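Local atomic coordinates of putatuve endo-xylanase (Clostridium stercorarium, PDB entry 1O8P), a protein that probably binds xylan and related plant cell-wall polysaccharides through this family 6 carbohydrate-binding module, a beta-sandwich domain of an enzyme named as an endo-xylanase. Residues E32-S37 with Y61-K66; V91-P96 with K129-V134. One frame throughout, in Å; residues are numbered along the deposited sequence.

Contact 1 (E32-S37 with Y61-K66); sequences EDYDSS and YSTTYK. With CA (calcium ion), chain B.
Ser-62 and Ser-37 open the pairing of strand 36-38 with strand 62-69 in the beta-sandwich of a family 6 carbohydrate-binding module, and a classic beta bulge interrupts the match two residues further on. The carbonyl of Ser-62 receives a CA-H...O contact from Ser-37, whose CA lies 3.3 Å from the Ser-62 O. Thr-63 makes an antiparallel non-hydrogen-bonded pair with Ser-37. Its methyl CG2 slants against the ring of Tyr-34, 3.8 Å from CD2, while OG1, the other branch, donates to the hydroxyl of Tyr-65. Thr-64 forms the bulge by facing both Asp-35 and Ser-36. Thr-64 N donates to Ser-36 O at 3.0 Å, and Thr-64 O accepts from Asp-35 N at 2.8 Å. The side chains of Thr-64 and Ser-36 share one face of the sheet, where their CB atoms meet at 3.9 Å.

Tyr-65 lays one ring face under the CB of Tyr-34, a CH-pi contact with CB 4.1 Å from the ring centroid. With its CG beside the backbone N (chi1 -54°), the ring swings back toward the 32-37 segment, and its hydroxyl also bonds to Ala-31 O; Phe-144 meets the ring edge to face. Tyr-65 CD2 also touches the carbonyl O of Asp-33, the centre of an inverse gamma turn; just before it, both carboxylate oxygens of Glu-32 bind the calcium ion, whose site also takes in Gln-30, Ser-52, Asp-142 and a water. Lys-66 gives its N-H and the base of its side chain, CB, while its amine forms a salt bridge with Asp-130. Asp-35, salt-bridged to Arg-23, accepts that N-H on OD2, 2.9 Å from Lys-66 N, from the anti side and 33° out of the carboxylate plane.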
ATOM      1  N   GLU A  32       5.668   4.735   3.652  1.00 17.43           N
ATOM      2  CA  GLU A  32       6.398   4.927   4.909  1.00 18.38           C
ATOM      3  C   GLU A  32       5.560   5.678   5.984  1.00 18.92           C
ATOM      4  O   GLU A  32       5.955   5.732   7.135  1.00 18.76           O
ATOM      5  CB  GLU A  32       7.769   5.620   4.684  1.00 18.86           C
ATOM      6  CG  GLU A  32       7.722   7.083   4.255  1.00 18.72           C
ATOM      7  CD  GLU A  32       7.523   7.252   2.759  1.00 19.97           C
ATOM      8  OE1 GLU A  32       6.987   6.333   2.097  1.00 22.45           O
ATOM      9  OE2 GLU A  32       7.877   8.322   2.226  1.00 21.18           O
ATOM     10  N   ASP A  33       4.405   6.234   5.616  1.00 19.37           N
ATOM     11  CA  ASP A  33       3.592   6.949   6.620  1.00 20.17           C
ATOM     12  C   ASP A  33       2.526   6.037   7.245  1.00 19.47           C
ATOM     13  O   ASP A  33       1.349   6.388   7.285  1.00 19.85           O
ATOM     14  CB  ASP A  33       2.917   8.170   6.006  1.00 19.81           C
ATOM     15  CG  ASP A  33       3.898   9.248   5.566  1.00 21.80           C
ATOM     16  OD1 ASP A  33       5.063   9.300   6.001  1.00 24.24           O
ATOM     17  OD2 ASP A  33       3.551  10.138   4.771  1.00 25.07           O
ATOM     18  N   TYR A  34       2.939   4.858   7.695  1.00 19.59           N
ATOM     19  CA  TYR A  34       2.038   3.940   8.349  1.00 20.41           C
ATOM     20  C   TYR A  34       1.897   4.294   9.840  1.00 21.36           C
ATOM     21  O   TYR A  34       2.827   4.835  10.465  1.00 22.11           O
ATOM     22  CB  TYR A  34       2.505   2.486   8.160  1.00 20.24           C
ATOM     23  CG  TYR A  34       3.928   2.232   8.610  1.00 20.27           C
ATOM     24  CD1 TYR A  34       4.220   1.982   9.946  1.00 19.14           C
ATOM     25  CD2 TYR A  34       4.977   2.238   7.697  1.00 20.39           C
ATOM     26  CE1 TYR A  34       5.520   1.743  10.361  1.00 19.02           C
ATOM     27  CE2 TYR A  34       6.297   2.004   8.096  1.00 19.59           C
ATOM     28  CZ  TYR A  34       6.559   1.751   9.428  1.00 22.72           C
ATOM     29  OH  TYR A  34       7.864   1.523   9.832  1.00 22.38           O
ATOM     30  N   ASP A  35       0.723   4.007  10.393  1.00 21.52           N
ATOM     31  CA  ASP A  35       0.439   4.309  11.787  1.00 21.31           C
ATOM     32  C   ASP A  35       0.791   3.126  12.647  1.00 22.39           C
ATOM     33  O   ASP A  35       1.003   3.269  13.820  1.00 21.65           O
ATOM     34  CB  ASP A  35      -1.029   4.634  11.931  1.00 20.35           C
ATOM     35  CG  ASP A  35      -1.411   5.835  11.123  1.00 21.50           C
ATOM     36  OD1 ASP A  35      -1.092   6.940  11.586  1.00 22.24           O
ATOM     37  OD2 ASP A  35      -1.980   5.784  10.004  1.00 17.82           O
ATOM     38  N   SER A  36       0.885   1.955  12.023  1.00 23.13           N
ATOM     39  CA  SER A  36       1.063   0.690  12.710  1.00 25.29           C
ATOM     40  C   SER A  36       1.646  -0.336  11.707  1.00 25.31           C
ATOM     41  O   SER A  36       1.494  -0.191  10.495  1.00 25.36           O
ATOM     42  CB  SER A  36      -0.309   0.238  13.188  1.00 25.48           C
ATOM     43  OG  SER A  36      -0.264  -1.107  13.574  1.00 32.66           O
ATOM     44  N   SER A  37       2.369  -1.333  12.186  1.00 25.76           N
ATOM     45  CA  SER A  37       2.933  -2.333  11.263  1.00 26.21           C
ATOM     46  C   SER A  37       3.194  -3.653  11.972  1.00 26.97           C
ATOM     47  O   SER A  37       3.331  -3.682  13.215  1.00 27.52           O
ATOM     48  CB  SER A  37       4.188  -1.835  10.568  1.00 25.50           C
ATOM     49  OG  SER A  37       5.272  -1.770  11.461  1.00 26.40           O
ATOM     50  N   TYR A  61       3.946  -9.880   6.579  1.00 19.66           N
ATOM     51  CA  TYR A  61       4.077  -8.451   7.005  1.00 19.98           C
ATOM     52  C   TYR A  61       2.884  -7.604   6.572  1.00 19.45           C
ATOM     53  O   TYR A  61       2.143  -7.977   5.667  1.00 19.40           O
ATOM     54  CB  TYR A  61       5.319  -7.795   6.428  1.00 20.27           C
ATOM     55  CG  TYR A  61       6.620  -8.162   7.082  1.00 21.91           C
ATOM     56  CD1 TYR A  61       6.806  -9.408   7.696  1.00 22.08           C
ATOM     57  CD2 TYR A  61       7.690  -7.254   7.055  1.00 24.13           C
ATOM     58  CE1 TYR A  61       8.031  -9.744   8.297  1.00 24.46           C
ATOM     59  CE2 TYR A  61       8.914  -7.546   7.661  1.00 25.60           C
ATOM     60  CZ  TYR A  61       9.082  -8.789   8.274  1.00 26.94           C
ATOM     61  OH  TYR A  61      10.298  -9.071   8.807  1.00 24.78           O
ATOM     62  N   SER A  62       2.702  -6.461   7.224  1.00 18.53           N
ATOM     63  CA  SER A  62       1.546  -5.640   6.997  1.00 18.97           C
ATOM     64  C   SER A  62       1.810  -4.222   7.500  1.00 18.32           C
ATOM     65  O   SER A  62       2.630  -4.017   8.408  1.00 17.13           O
ATOM     66  CB  SER A  62       0.290  -6.240   7.679  1.00 19.23           C
ATOM     67  OG  SER A  62       0.343  -6.073   9.091  1.00 23.06           O
ATOM     68  N   THR A  63       1.158  -3.248   6.857  1.00 17.81           N
ATOM     69  CA  THR A  63       1.202  -1.864   7.293  1.00 17.77           C
ATOM     70  C   THR A  63      -0.208  -1.357   7.328  1.00 17.12           C
ATOM     71  O   THR A  63      -1.040  -1.737   6.502  1.00 16.41           O
ATOM     72  CB  THR A  63       2.120  -0.977   6.413  1.00 17.39           C
ATOM     73  OG1 THR A  63       2.077  -1.435   5.076  1.00 17.67           O
ATOM     74  CG2 THR A  63       3.570  -1.152   6.761  1.00 17.52           C
ATOM     75  N   THR A  64      -0.477  -0.505   8.309  1.00 16.99           N
ATOM     76  CA  THR A  64      -1.795   0.007   8.526  1.00 17.33           C
ATOM     77  C   THR A  64      -1.745   1.510   8.411  1.00 17.24           C
ATOM     78  O   THR A  64      -0.854   2.142   8.981  1.00 18.76           O
ATOM     79  CB  THR A  64      -2.268  -0.389   9.924  1.00 18.59           C
ATOM     80  OG1 THR A  64      -2.423  -1.809   9.990  1.00 19.64           O
ATOM     81  CG2 THR A  64      -3.686   0.217  10.269  1.00 16.45           C
ATOM     82  N   TYR A  65      -2.735   2.055   7.711  1.00 16.84           N
ATOM     83  CA  TYR A  65      -2.885   3.474   7.417  1.00 17.17           C
ATOM     84  C   TYR A  65      -4.282   3.866   7.829  1.00 17.85           C
ATOM     85  O   TYR A  65      -5.267   3.570   7.144  1.00 16.95           O
ATOM     86  CB  TYR A  65      -2.671   3.739   5.901  1.00 16.98           C
ATOM     87  CG  TYR A  65      -1.361   3.179   5.439  1.00 15.27           C
ATOM     88  CD1 TYR A  65      -1.231   1.811   5.129  1.00 15.17           C
ATOM     89  CD2 TYR A  65      -0.236   3.995   5.336  1.00 16.13           C
ATOM     90  CE1 TYR A  65      -0.028   1.291   4.720  1.00 16.15           C
ATOM     91  CE2 TYR A  65       0.981   3.475   4.925  1.00 13.42           C
ATOM     92  CZ  TYR A  65       1.075   2.118   4.621  1.00 15.19           C
ATOM     93  OH  TYR A  65       2.280   1.572   4.247  1.00 13.77           O
ATOM     94  N   LYS A  66      -4.355   4.562   8.959  1.00 18.95           N
ATOM     95  CA  LYS A  66      -5.615   4.923   9.578  1.00 19.71           C
ATOM     96  C   LYS A  66      -6.214   6.154   8.957  1.00 19.14           C
ATOM     97  O   LYS A  66      -5.512   6.958   8.389  1.00 20.13           O
ATOM     98  CB  LYS A  66      -5.385   5.144  11.086  1.00 20.14           C
ATOM     99  CG  LYS A  66      -5.127   3.861  11.856  1.00 23.93           C
ATOM    100  CD  LYS A  66      -5.036   4.158  13.354  1.00 31.58           C
ATOM    101  CE  LYS A  66      -6.210   3.529  14.128  1.00 38.47           C
ATOM    102  NZ  LYS A  66      -7.581   4.176  13.880  1.00 41.73           N
TER
HETATM  103 CA    CA B1149       7.371   7.105  -0.339  1.00 28.93          CA
HETATM  104  O   HOH W   1       8.599   9.228  -0.220  1.00 23.47           O

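Contact 2 (V91-P96 with K129-V134); sequences VRLGSP and KDIVLV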
ATOM      1  N   VAL A  91      -5.166  -5.519  -0.009  1.00 18.47           N
ATOM      2  CA  VAL A  91      -5.700  -4.256   0.480  1.00 18.45           C
ATOM      3  C   VAL A  91      -6.959  -4.582   1.289  1.00 18.77           C
ATOM      4  O   VAL A  91      -7.940  -5.069   0.738  1.00 18.86           O
ATOM      5  CB  VAL A  91      -5.981  -3.229  -0.679  1.00 18.09           C
ATOM      6  CG1 VAL A  91      -6.394  -1.885  -0.079  1.00 17.82           C
ATOM      7  CG2 VAL A  91      -4.742  -3.054  -1.579  1.00 16.44           C
ATOM      8  N   ARG A  92      -6.899  -4.344   2.598  1.00 18.85           N
ATOM      9  CA  ARG A  92      -7.937  -4.779   3.530  1.00 19.96           C
ATOM     10  C   ARG A  92      -8.440  -3.643   4.410  1.00 20.79           C
ATOM     11  O   ARG A  92      -7.756  -2.625   4.574  1.00 19.91           O
ATOM     12  CB  ARG A  92      -7.403  -5.863   4.466  1.00 19.61           C
ATOM     13  CG  ARG A  92      -6.896  -7.107   3.815  1.00 20.52           C
ATOM     14  CD  ARG A  92      -6.952  -8.203   4.766  1.00 23.63           C
ATOM     15  NE  ARG A  92      -6.757  -9.500   4.176  1.00 28.22           N
ATOM     16  CZ  ARG A  92      -7.646 -10.472   4.195  1.00 29.47           C
ATOM     17  NH1 ARG A  92      -8.836 -10.303   4.745  1.00 29.89           N
ATOM     18  NH2 ARG A  92      -7.346 -11.617   3.631  1.00 32.66           N
ATOM     19  N   LEU A  93      -9.636  -3.825   4.984  1.00 22.05           N
ATOM     20  CA  LEU A  93     -10.176  -2.874   5.951  1.00 23.49           C
ATOM     21  C   LEU A  93      -9.816  -3.235   7.412  1.00 25.18           C
ATOM     22  O   LEU A  93      -9.942  -4.389   7.819  1.00 24.42           O
ATOM     23  CB  LEU A  93     -11.682  -2.832   5.837  1.00 23.95           C
ATOM     24  CG  LEU A  93     -12.276  -2.262   4.554  1.00 25.76           C
ATOM     25  CD1 LEU A  93     -13.784  -2.295   4.680  1.00 25.13           C
ATOM     26  CD2 LEU A  93     -11.734  -0.831   4.261  1.00 22.63           C
ATOM     27  N   GLY A  94      -9.356  -2.249   8.189  1.00 26.20           N
ATOM     28  CA  GLY A  94      -9.365  -2.392   9.643  1.00 27.07           C
ATOM     29  C   GLY A  94      -8.158  -3.134  10.170  1.00 27.59           C
ATOM     30  O   GLY A  94      -7.403  -2.575  10.943  1.00 28.21           O
ATOM     31  N   SER A  95      -7.952  -4.362   9.716  1.00 27.44           N
ATOM     32  CA  SER A  95      -6.840  -5.165  10.176  1.00 29.08           C
ATOM     33  C   SER A  95      -6.453  -6.152   9.096  1.00 28.61           C
ATOM     34  O   SER A  95      -7.139  -6.253   8.084  1.00 28.71           O
ATOM     35  CB  SER A  95      -7.228  -5.907  11.478  1.00 30.11           C
ATOM     36  OG  SER A  95      -8.103  -6.997  11.199  1.00 33.19           O
ATOM     37  N   PRO A  96      -5.349  -6.877   9.291  1.00 28.85           N
ATOM     38  CA  PRO A  96      -4.963  -7.963   8.385  1.00 28.97           C
ATOM     39  C   PRO A  96      -6.040  -9.077   8.162  1.00 29.31           C
ATOM     40  O   PRO A  96      -5.972  -9.832   7.179  1.00 29.35           O
ATOM     41  CB  PRO A  96      -3.725  -8.547   9.064  1.00 28.69           C
ATOM     42  CG  PRO A  96      -3.199  -7.460   9.835  1.00 28.73           C
ATOM     43  CD  PRO A  96      -4.352  -6.683  10.367  1.00 29.10           C
ATOM     44  N   LYS A 129     -11.954   5.149   6.326  1.00 20.68           N
ATOM     45  CA  LYS A 129     -11.526   3.792   6.630  1.00 20.38           C
ATOM     46  C   LYS A 129     -10.065   3.690   7.057  1.00 20.47           C
ATOM     47  O   LYS A 129      -9.211   4.479   6.649  1.00 20.49           O
ATOM     48  CB  LYS A 129     -11.719   2.838   5.428  1.00 21.02           C
ATOM     49  CG  LYS A 129     -13.130   2.715   4.830  1.00 22.66           C
ATOM     50  CD  LYS A 129     -14.141   2.101   5.771  1.00 25.64           C
ATOM     51  CE  LYS A 129     -15.410   1.626   5.016  1.00 27.13           C
ATOM     52  NZ  LYS A 129     -16.514   2.707   5.076  1.00 31.82           N
ATOM     53  N   ASP A 130      -9.785   2.672   7.862  1.00 20.10           N
ATOM     54  CA  ASP A 130      -8.432   2.223   8.107  1.00 19.61           C
ATOM     55  C   ASP A 130      -8.030   1.200   7.083  1.00 19.07           C
ATOM     56  O   ASP A 130      -8.728   0.197   6.903  1.00 19.61           O
ATOM     57  CB  ASP A 130      -8.305   1.629   9.493  1.00 19.07           C
ATOM     58  CG  ASP A 130      -8.561   2.656  10.585  1.00 19.67           C
ATOM     59  OD1 ASP A 130      -8.617   3.901  10.349  1.00 22.50           O
ATOM     60  OD2 ASP A 130      -8.771   2.276  11.727  1.00 23.13           O
ATOM     61  N   ILE A 131      -6.902   1.454   6.416  1.00 18.89           N
ATOM     62  CA  ILE A 131      -6.425   0.572   5.335  1.00 18.17           C
ATOM     63  C   ILE A 131      -5.197  -0.216   5.770  1.00 18.17           C
ATOM     64  O   ILE A 131      -4.238   0.328   6.334  1.00 15.98           O
ATOM     65  CB  ILE A 131      -6.115   1.355   4.006  1.00 18.42           C
ATOM     66  CG1 ILE A 131      -7.398   1.926   3.414  1.00 17.32           C
ATOM     67  CG2 ILE A 131      -5.494   0.402   2.914  1.00 17.33           C
ATOM     68  CD1 ILE A 131      -8.391   0.827   2.853  1.00 13.86           C
ATOM     69  N   VAL A 132      -5.243  -1.504   5.471  1.00 17.89           N
ATOM     70  CA  VAL A 132      -4.135  -2.408   5.741  1.00 17.87           C
ATOM     71  C   VAL A 132      -3.591  -3.026   4.452  1.00 17.99           C
ATOM     72  O   VAL A 132      -4.345  -3.562   3.664  1.00 17.97           O
ATOM     73  CB  VAL A 132      -4.591  -3.519   6.753  1.00 18.35           C
ATOM     74  CG1 VAL A 132      -3.419  -4.407   7.159  1.00 15.24           C
ATOM     75  CG2 VAL A 132      -5.255  -2.835   7.973  1.00 17.66           C
ATOM     76  N   LEU A 133      -2.272  -2.936   4.249  1.00 18.49           N
ATOM     77  CA  LEU A 133      -1.572  -3.666   3.168  1.00 17.51           C
ATOM     78  C   LEU A 133      -0.913  -4.929   3.773  1.00 18.23           C
ATOM     79  O   LEU A 133      -0.159  -4.825   4.729  1.00 18.25           O
ATOM     80  CB  LEU A 133      -0.498  -2.764   2.528  1.00 16.57           C
ATOM     81  CG  LEU A 133      -0.989  -1.394   2.034  1.00 15.36           C
ATOM     82  CD1 LEU A 133       0.208  -0.603   1.441  1.00 15.54           C
ATOM     83  CD2 LEU A 133      -2.131  -1.578   0.976  1.00 10.79           C
ATOM     84  N   VAL A 134      -1.238  -6.101   3.234  1.00 17.67           N
ATOM     85  CA  VAL A 134      -0.716  -7.351   3.712  1.00 17.12           C
ATOM     86  C   VAL A 134       0.113  -7.926   2.581  1.00 17.63           C
ATOM     87  O   VAL A 134      -0.359  -8.045   1.456  1.00 17.73           O
ATOM     88  CB  VAL A 134      -1.847  -8.334   4.196  1.00 17.70           C
ATOM     89  CG1 VAL A 134      -1.241  -9.628   4.779  1.00 14.79           C
ATOM     90  CG2 VAL A 134      -2.797  -7.631   5.213  1.00 16.44           C
TER
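Val-91 and Leu-133 lie side by side and point the same way, their CG2 and CD2 methyls 3.9 Å apart, whereas Val-91 and Ile-131 cross at a slant and meet through CG1 and CG2. Leu-93 carries this apolar row onward: its CD2 reaches the CD1 of Ile-131 at 4.0 Å and rests on the CB and CG of Lys-129, whose amine turns off to Ala-126 O. From strand 140-147, Phe-146 packs on Val-91 and Phe-144 on Ile-131 and Leu-133, so these three side chains face the interior of the sandwich.

The other side of the sheet is organised round Val-132. Its CG1 stands anti to the backbone N (chi1 -175°), and the two methyls spread beneath the turn that follows Leu-93: CG2 lies 3.6 Å from Ser-95 N, and CG1 lies against the ring of Pro-96. Val-134 continues the line, with CG2 near the CA and CB of Pro-96 and 4.2 Å from the CD of Arg-92, whose guanidinium is hydrogen-bonded to Gln-90 and Gly-98.

In the plane between these two faces of the sheet, Arg-92 and Val-132 exchange both backbone N-H...O bonds, each 2.9 Å from N to O. Gly-94, at positive phi, extends the ladder by donating its N-H to Asp-130 O. The alternation of faces and bonded pairs is that of antiparallel neighbours in a beta-sandwich sheet.

Contact 1 and contact 2 are two joints of one sheet, separated by the pairing of strands 62-69 and 128-135, and their centres are 9 Å apart. Probable hydrogen bonds stitch them together: Tyr-65 N to Ile-131 O at 2.7 Å and Leu-133 N to Thr-63 O at 2.8 Å. On the side of Val-132, its CG2 packs 3.6 Å from Thr-64 OG1, and the Lys-66 to Asp-130 salt bridge ties the same two strands. Contact 1 holds a calcium ligand, Glu-32; in contact 2 the side chain of Leu-133 is about 11 Å from the bound calcium ion. These four strands follow one another as 36-38, 62-69, 128-135, 87-93, and 100-106 pairs with 87-93 beyond.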